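Local coordinates for APL1 (Anopheles gambiae, PDB 3O6N), which probably pairs with the leucine-rich-repeat protein LRIM1 in a complex that regulates complement-like immunity in the mosquito, at residues Leu60-Ala63 and Leu64-Phe68. Residues are numbered along the deposited sequence; the frame is centred on the assembly and turned at random.
Sequences LPAA and LLDSF
Asp66 turns back over the carbonyl group of Ala62, the residue one helical turn earlier. Its backbone N donates to Ala62 O at 3.0 Å, and the C=O...N angle of 165° puts the nitrogen almost in line with the carbonyl. Along the side chain, CB lies 3.2 Å from the same oxygen; CG, set beside the backbone N and anti to the carbonyl carbon (chi1 -81°), comes to 3.0 Å from Ala62 O. At the tip the carboxylate splits its contacts: OD1 stands 3.1 Å from Ala62 O, two acceptors with no hydrogen bond between them, while OD2 lies 4.0 Å from Ala62 CB. Alanine presents only this methyl to the acid. The neighbouring bond, one residue on, is weaker: Ser67 N to Ala63 O. Phe68 N, by contrast, closes on Leu64 O at 2.9 Å as the chain leaves helical geometry.

Pro61 opens the turn. Proline has no N-H to offer and fits the extended backbone before the helix; its carbonyl oxygen accepts a hydrogen bond from a water that in turn takes one from Leu65 N. Lying 2.8 Å from both Pro61 O and Leu65 N, this water stands in for the direct i-to-i-4 bond at the start of the helix. On the apolar side, Leu64 CD2 comes 4.4 Å from Leu60 CD1, a loose touch of methyl ends. Leucines suit these buried positions: Leu64 also packs on Phe23 and Phe37, Leu65 on Phe89, and the ring of Phe68 meets Phe23 edge-to-face. A short helix following a strand, with its leucines and the phenylalanine just after it turned into the core, belongs to the convex-side return of a leucine-rich-repeat solenoid, here near its N-terminal end.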
ATOM      1  N   LEU A  60     -14.360  27.175  -2.198  1.00 23.32           N
ATOM      2  CA  LEU A  60     -13.544  27.724  -1.122  1.00 23.09           C
ATOM      3  C   LEU A  60     -13.201  29.183  -1.423  1.00 19.83           C
ATOM      4  O   LEU A  60     -12.515  29.469  -2.402  1.00 19.88           O
ATOM      5  CB  LEU A  60     -12.263  26.907  -0.959  1.00 22.75           C
ATOM      6  CG  LEU A  60     -11.358  27.304   0.210  1.00 25.19           C
ATOM      7  CD1 LEU A  60     -12.031  26.995   1.548  1.00 23.77           C
ATOM      8  CD2 LEU A  60     -10.016  26.604   0.104  1.00 27.66           C
ATOM      9  N   PRO A  61     -13.678  30.111  -0.577  1.00 23.96           N
ATOM     10  CA  PRO A  61     -13.516  31.551  -0.817  1.00 23.70           C
ATOM     11  C   PRO A  61     -12.189  32.100  -0.309  1.00 22.03           C
ATOM     12  O   PRO A  61     -11.623  31.567   0.641  1.00 22.82           O
ATOM     13  CB  PRO A  61     -14.663  32.160  -0.006  1.00 23.97           C
ATOM     14  CG  PRO A  61     -14.815  31.222   1.157  1.00 22.95           C
ATOM     15  CD  PRO A  61     -14.470  29.836   0.636  1.00 24.01           C
ATOM     16  N   ALA A  62     -11.709  33.170  -0.935  1.00 21.42           N
ATOM     17  CA  ALA A  62     -10.503  33.850  -0.480  1.00 24.63           C
ATOM     18  C   ALA A  62     -10.721  34.523   0.875  1.00 25.75           C
ATOM     19  O   ALA A  62      -9.772  34.770   1.618  1.00 27.02           O
ATOM     20  CB  ALA A  62     -10.056  34.878  -1.512  1.00 27.99           C
ATOM     21  N   ALA A  63     -11.981  34.808   1.190  1.00 24.33           N
ATOM     22  CA  ALA A  63     -12.327  35.537   2.407  1.00 28.92           C
ATOM     23  C   ALA A  63     -11.842  34.850   3.680  1.00 28.88           C
ATOM     24  O   ALA A  63     -11.553  35.514   4.672  1.00 27.00           O
ATOM     25  CB  ALA A  63     -13.829  35.781   2.473  1.00 29.67           C
ATOM     26  N   LEU A  64     -11.755  33.523   3.653  1.00 24.78           N
ATOM     27  CA  LEU A  64     -11.368  32.773   4.844  1.00 22.91           C
ATOM     28  C   LEU A  64      -9.958  33.124   5.302  1.00 25.79           C
ATOM     29  O   LEU A  64      -9.763  33.603   6.417  1.00 25.87           O
ATOM     30  CB  LEU A  64     -11.484  31.264   4.604  1.00 18.86           C
ATOM     31  CG  LEU A  64     -10.952  30.373   5.728  1.00 22.33           C
ATOM     32  CD1 LEU A  64     -11.668  30.658   7.045  1.00 20.07           C
ATOM     33  CD2 LEU A  64     -11.081  28.904   5.348  1.00 21.40           C
ATOM     34  N   LEU A  65      -8.977  32.882   4.437  1.00 20.66           N
ATOM     35  CA  LEU A  65      -7.581  33.140   4.778  1.00 24.74           C
ATOM     36  C   LEU A  65      -7.183  34.604   4.593  1.00 29.21           C
ATOM     37  O   LEU A  65      -6.108  35.021   5.024  1.00 29.47           O
ATOM     38  CB  LEU A  65      -6.651  32.217   3.986  1.00 26.91           C
ATOM     39  CG  LEU A  65      -6.819  30.737   4.333  1.00 25.51           C
ATOM     40  CD1 LEU A  65      -5.986  29.847   3.410  1.00 27.01           C
ATOM     41  CD2 LEU A  65      -6.467  30.484   5.798  1.00 22.59           C
ATOM     42  N   ASP A  66      -8.046  35.383   3.952  1.00 27.92           N
ATOM     43  CA  ASP A  66      -7.835  36.826   3.895  1.00 31.01           C
ATOM     44  C   ASP A  66      -8.045  37.424   5.283  1.00 29.75           C
ATOM     45  O   ASP A  66      -7.448  38.443   5.626  1.00 27.81           O
ATOM     46  CB  ASP A  66      -8.776  37.480   2.882  1.00 30.02           C
ATOM     47  CG  ASP A  66      -8.276  37.353   1.453  1.00 38.64           C
ATOM     48  OD1 ASP A  66      -7.322  36.581   1.218  1.00 40.73           O
ATOM     49  OD2 ASP A  66      -8.842  38.025   0.563  1.00 42.71           O
ATOM     50  N   SER A  67      -8.891  36.771   6.076  1.00 27.98           N
ATOM     51  CA  SER A  67      -9.224  37.233   7.421  1.00 25.93           C
ATOM     52  C   SER A  67      -8.431  36.499   8.497  1.00 26.05           C
ATOM     53  O   SER A  67      -8.092  37.077   9.528  1.00 29.26           O
ATOM     54  CB  SER A  67     -10.721  37.077   7.690  1.00 29.71           C
ATOM     55  OG  SER A  67     -11.479  37.905   6.830  1.00 32.44           O
ATOM     56  N   PHE A  68      -8.151  35.222   8.261  1.00 23.02           N
ATOM     57  CA  PHE A  68      -7.353  34.430   9.188  1.00 25.41           C
ATOM     58  C   PHE A  68      -5.972  34.179   8.600  1.00 27.27           C
ATOM     59  O   PHE A  68      -5.784  33.248   7.819  1.00 26.72           O
ATOM     60  CB  PHE A  68      -8.060  33.110   9.500  1.00 28.53           C
ATOM     61  CG  PHE A  68      -9.275  33.270  10.367  1.00 27.56           C
ATOM     62  CD1 PHE A  68      -9.266  32.831  11.683  1.00 26.34           C
ATOM     63  CD2 PHE A  68     -10.422  33.877   9.876  1.00 28.76           C
ATOM     64  CE1 PHE A  68     -10.383  32.986  12.491  1.00 26.74           C
ATOM     65  CE2 PHE A  68     -11.540  34.035  10.678  1.00 27.45           C
ATOM     66  CZ  PHE A  68     -11.521  33.588  11.986  1.00 25.89           C
TER
HETATM   67  O   HOH W   1      -9.274  31.397   2.074  1.00 20.88           O